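Long-range contact in bacteriophage virulence determinant (PDB 6GGR), which is a zinc-binding PipA-family virulence factor of Salmonella, probably a metalloprotease effector that cleaves host NF-kappaB transcription factors: residues B[45-50]-B[69-74]. Residues are numbered along the deposited sequence; the frame is centred on the assembly and turned at random.
Sequences LAEYLI and ECREVL
The short helix 45-49 packs against the long helix 64-84 of the PipA-family fold, and Arg71, Ala46, Glu47, Ile50 and Leu74 carry most of the contact. The two helix segments run at 120° to each other, their axes 10.4 Å apart. Ala46 CA and Leu74 CA are the nearest CA atoms, 7.1 Å apart, and the Ala46 side chain points toward helix 64-84. The methyl of Ala46 sits over one face of the Arg71 guanidinium, offset from its centre, with Ala46 CB 3.3 Å from Arg71 NH2. With CG anti to the backbone N (chi1 -162°) and the chain extended as far as NE, Arg71 spans the gap between the helices. Arg71 NH2 also lies 3.4 Å from Glu47 CG. Glu47 OE2 stays 4.5 Å from Arg71 NH2 and well off the guanidinium plane, so the opposite charges probably attract only weakly and form no salt bridge. Beside the arginine, Leu74 and Ile50 meet tip to tip, CD2 of Leu74 lying 3.9 Å from CG1 of Ile50, and Leu49 CD2 approaches the same methyl. Strand 107-111 adjoins through Leu109, touching Ile50 and Arg71, while helix 160-173, carrying zinc ligands His166 and His170 (no zinc is bound to this chain), packs Phe164 on Leu74 and Leu172 on Leu49.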
ATOM      1  N   LEU B  45      -0.873 -14.342 -23.018  1.00 53.13           N
ATOM      2  CA  LEU B  45      -1.294 -14.290 -21.622  1.00 60.77           C
ATOM      3  C   LEU B  45      -1.823 -12.910 -21.249  1.00 60.25           C
ATOM      4  O   LEU B  45      -2.769 -12.793 -20.460  1.00 54.08           O
ATOM      5  CB  LEU B  45      -0.127 -14.668 -20.711  1.00 43.36           C
ATOM      6  CG  LEU B  45       0.472 -16.060 -20.904  1.00 53.07           C
ATOM      7  CD1 LEU B  45       1.792 -16.165 -20.161  1.00 48.17           C
ATOM      8  CD2 LEU B  45      -0.487 -17.131 -20.429  1.00 57.42           C
ATOM      9  N   ALA B  46      -1.214 -11.853 -21.789  1.00 60.03           N
ATOM     10  CA  ALA B  46      -1.670 -10.500 -21.488  1.00 56.80           C
ATOM     11  C   ALA B  46      -3.127 -10.309 -21.898  1.00 56.64           C
ATOM     12  O   ALA B  46      -3.943  -9.804 -21.117  1.00 56.92           O
ATOM     13  CB  ALA B  46      -0.775  -9.480 -22.192  1.00 49.04           C
ATOM     14  N   GLU B  47      -3.467 -10.698 -23.130  1.00 53.77           N
ATOM     15  CA  GLU B  47      -4.855 -10.618 -23.579  1.00 62.03           C
ATOM     16  C   GLU B  47      -5.766 -11.469 -22.704  1.00 63.53           C
ATOM     17  O   GLU B  47      -6.922 -11.105 -22.460  1.00 73.14           O
ATOM     18  CB  GLU B  47      -4.961 -11.055 -25.042  1.00 67.03           C
ATOM     19  CG  GLU B  47      -4.732  -9.936 -26.048  1.00 79.65           C
ATOM     20  CD  GLU B  47      -4.613 -10.439 -27.474  1.00 99.23           C
ATOM     21  OE1 GLU B  47      -5.202 -11.495 -27.789  1.00108.31           O
ATOM     22  OE2 GLU B  47      -3.920  -9.781 -28.281  1.00106.30           O
ATOM     23  N   TYR B  48      -5.264 -12.608 -22.225  1.00 60.81           N
ATOM     24  CA  TYR B  48      -6.076 -13.470 -21.374  1.00 63.27           C
ATOM     25  C   TYR B  48      -6.339 -12.835 -20.015  1.00 66.21           C
ATOM     26  O   TYR B  48      -7.388 -13.081 -19.411  1.00 60.86           O
ATOM     27  CB  TYR B  48      -5.394 -14.829 -21.189  1.00 56.72           C
ATOM     28  CG  TYR B  48      -5.173 -15.624 -22.466  1.00 57.89           C
ATOM     29  CD1 TYR B  48      -5.777 -15.252 -23.663  1.00 58.99           C
ATOM     30  CD2 TYR B  48      -4.362 -16.753 -22.470  1.00 59.93           C
ATOM     31  CE1 TYR B  48      -5.575 -15.976 -24.821  1.00 65.28           C
ATOM     32  CE2 TYR B  48      -4.155 -17.484 -23.626  1.00 58.34           C
ATOM     33  CZ  TYR B  48      -4.765 -17.090 -24.798  1.00 65.42           C
ATOM     34  OH  TYR B  48      -4.566 -17.809 -25.954  1.00 73.52           O
ATOM     35  N   LEU B  49      -5.409 -12.021 -19.517  1.00 51.72           N
ATOM     36  CA  LEU B  49      -5.548 -11.429 -18.192  1.00 53.56           C
ATOM     37  C   LEU B  49      -6.203 -10.052 -18.233  1.00 55.38           C
ATOM     38  O   LEU B  49      -6.979  -9.716 -17.332  1.00 57.37           O
ATOM     39  CB  LEU B  49      -4.177 -11.327 -17.517  1.00 47.23           C
ATOM     40  CG  LEU B  49      -4.145 -10.817 -16.072  1.00 45.61           C
ATOM     41  CD1 LEU B  49      -4.591 -11.896 -15.099  1.00 45.08           C
ATOM     42  CD2 LEU B  49      -2.759 -10.307 -15.710  1.00 42.81           C
ATOM     43  N   ILE B  50      -5.918  -9.253 -19.260  1.00 63.34           N
ATOM     44  CA  ILE B  50      -6.306  -7.845 -19.307  1.00 68.22           C
ATOM     45  C   ILE B  50      -7.313  -7.636 -20.430  1.00 59.74           C
ATOM     46  O   ILE B  50      -7.083  -8.062 -21.568  1.00 60.35           O
ATOM     47  CB  ILE B  50      -5.079  -6.938 -19.503  1.00 61.16           C
ATOM     48  CG1 ILE B  50      -4.013  -7.230 -18.440  1.00 57.05           C
ATOM     49  CG2 ILE B  50      -5.484  -5.470 -19.477  1.00 55.51           C
ATOM     50  CD1 ILE B  50      -4.509  -7.155 -17.005  1.00 53.54           C
ATOM     51  N   GLU B  69       2.560   1.367 -22.052  1.00 74.52           N
ATOM     52  CA  GLU B  69       3.854   1.156 -21.408  1.00 73.25           C
ATOM     53  C   GLU B  69       3.778   0.028 -20.389  1.00 65.04           C
ATOM     54  O   GLU B  69       4.614  -0.883 -20.387  1.00 56.97           O
ATOM     55  CB  GLU B  69       4.320   2.451 -20.741  1.00 72.48           C
ATOM     56  CG  GLU B  69       4.688   3.552 -21.728  1.00 82.25           C
ATOM     57  CD  GLU B  69       4.731   4.932 -21.093  1.00 88.87           C
ATOM     58  OE1 GLU B  69       4.502   5.038 -19.869  1.00 92.71           O
ATOM     59  OE2 GLU B  69       4.994   5.912 -21.820  1.00 88.43           O
ATOM     60  N   CYS B  70       2.771   0.069 -19.514  1.00 62.08           N
ATOM     61  CA  CYS B  70       2.658  -0.943 -18.471  1.00 55.44           C
ATOM     62  C   CYS B  70       2.263  -2.296 -19.052  1.00 47.73           C
ATOM     63  O   CYS B  70       2.752  -3.335 -18.596  1.00 51.00           O
ATOM     64  CB  CYS B  70       1.653  -0.493 -17.410  1.00 50.64           C
ATOM     65  SG  CYS B  70       2.261   0.852 -16.340  1.00 62.17           S
ATOM     66  N   ARG B  71       1.388  -2.307 -20.061  1.00 54.59           N
ATOM     67  CA  ARG B  71       0.972  -3.572 -20.660  1.00 51.59           C
ATOM     68  C   ARG B  71       2.138  -4.263 -21.358  1.00 54.38           C
ATOM     69  O   ARG B  71       2.278  -5.489 -21.283  1.00 46.67           O
ATOM     70  CB  ARG B  71      -0.169  -3.346 -21.653  1.00 53.42           C
ATOM     71  CG  ARG B  71      -0.923  -4.624 -21.987  1.00 51.55           C
ATOM     72  CD  ARG B  71      -1.666  -4.543 -23.311  1.00 57.71           C
ATOM     73  NE  ARG B  71      -2.358  -5.797 -23.599  1.00 69.80           N
ATOM     74  CZ  ARG B  71      -1.824  -6.830 -24.245  1.00 76.25           C
ATOM     75  NH1 ARG B  71      -0.576  -6.778 -24.695  1.00 82.25           N
ATOM     76  NH2 ARG B  71      -2.543  -7.925 -24.444  1.00 72.30           N
ATOM     77  N   GLU B  72       2.970  -3.495 -22.064  1.00 59.03           N
ATOM     78  CA  GLU B  72       4.151  -4.068 -22.702  1.00 61.35           C
ATOM     79  C   GLU B  72       5.042  -4.754 -21.672  1.00 61.37           C
ATOM     80  O   GLU B  72       5.490  -5.887 -21.876  1.00 58.01           O
ATOM     81  CB  GLU B  72       4.915  -2.974 -23.448  1.00 68.20           C
ATOM     82  CG  GLU B  72       6.088  -3.476 -24.279  1.00 82.20           C
ATOM     83  CD  GLU B  72       7.404  -3.457 -23.524  1.00 95.10           C
ATOM     84  OE1 GLU B  72       7.617  -2.534 -22.709  1.00 99.26           O
ATOM     85  OE2 GLU B  72       8.227  -4.368 -23.748  1.00 98.09           O
ATOM     86  N   VAL B  73       5.301  -4.079 -20.549  1.00 56.96           N
ATOM     87  CA  VAL B  73       6.116  -4.670 -19.489  1.00 54.27           C
ATOM     88  C   VAL B  73       5.409  -5.880 -18.893  1.00 48.21           C
ATOM     89  O   VAL B  73       6.022  -6.929 -18.663  1.00 44.13           O
ATOM     90  CB  VAL B  73       6.439  -3.616 -18.415  1.00 50.01           C
ATOM     91  CG1 VAL B  73       7.146  -4.253 -17.211  1.00 49.22           C
ATOM     92  CG2 VAL B  73       7.299  -2.515 -19.008  1.00 53.41           C
ATOM     93  N   LEU B  74       4.108  -5.747 -18.624  1.00 47.07           N
ATOM     94  CA  LEU B  74       3.357  -6.860 -18.052  1.00 49.70           C
ATOM     95  C   LEU B  74       3.406  -8.077 -18.965  1.00 54.85           C
ATOM     96  O   LEU B  74       3.527  -9.214 -18.492  1.00 46.37           O
ATOM     97  CB  LEU B  74       1.908  -6.440 -17.793  1.00 46.59           C
ATOM     98  CG  LEU B  74       0.972  -7.531 -17.264  1.00 42.66           C
ATOM     99  CD1 LEU B  74       1.510  -8.146 -15.984  1.00 42.22           C
ATOM    100  CD2 LEU B  74      -0.419  -6.981 -17.031  1.00 40.02           C
TER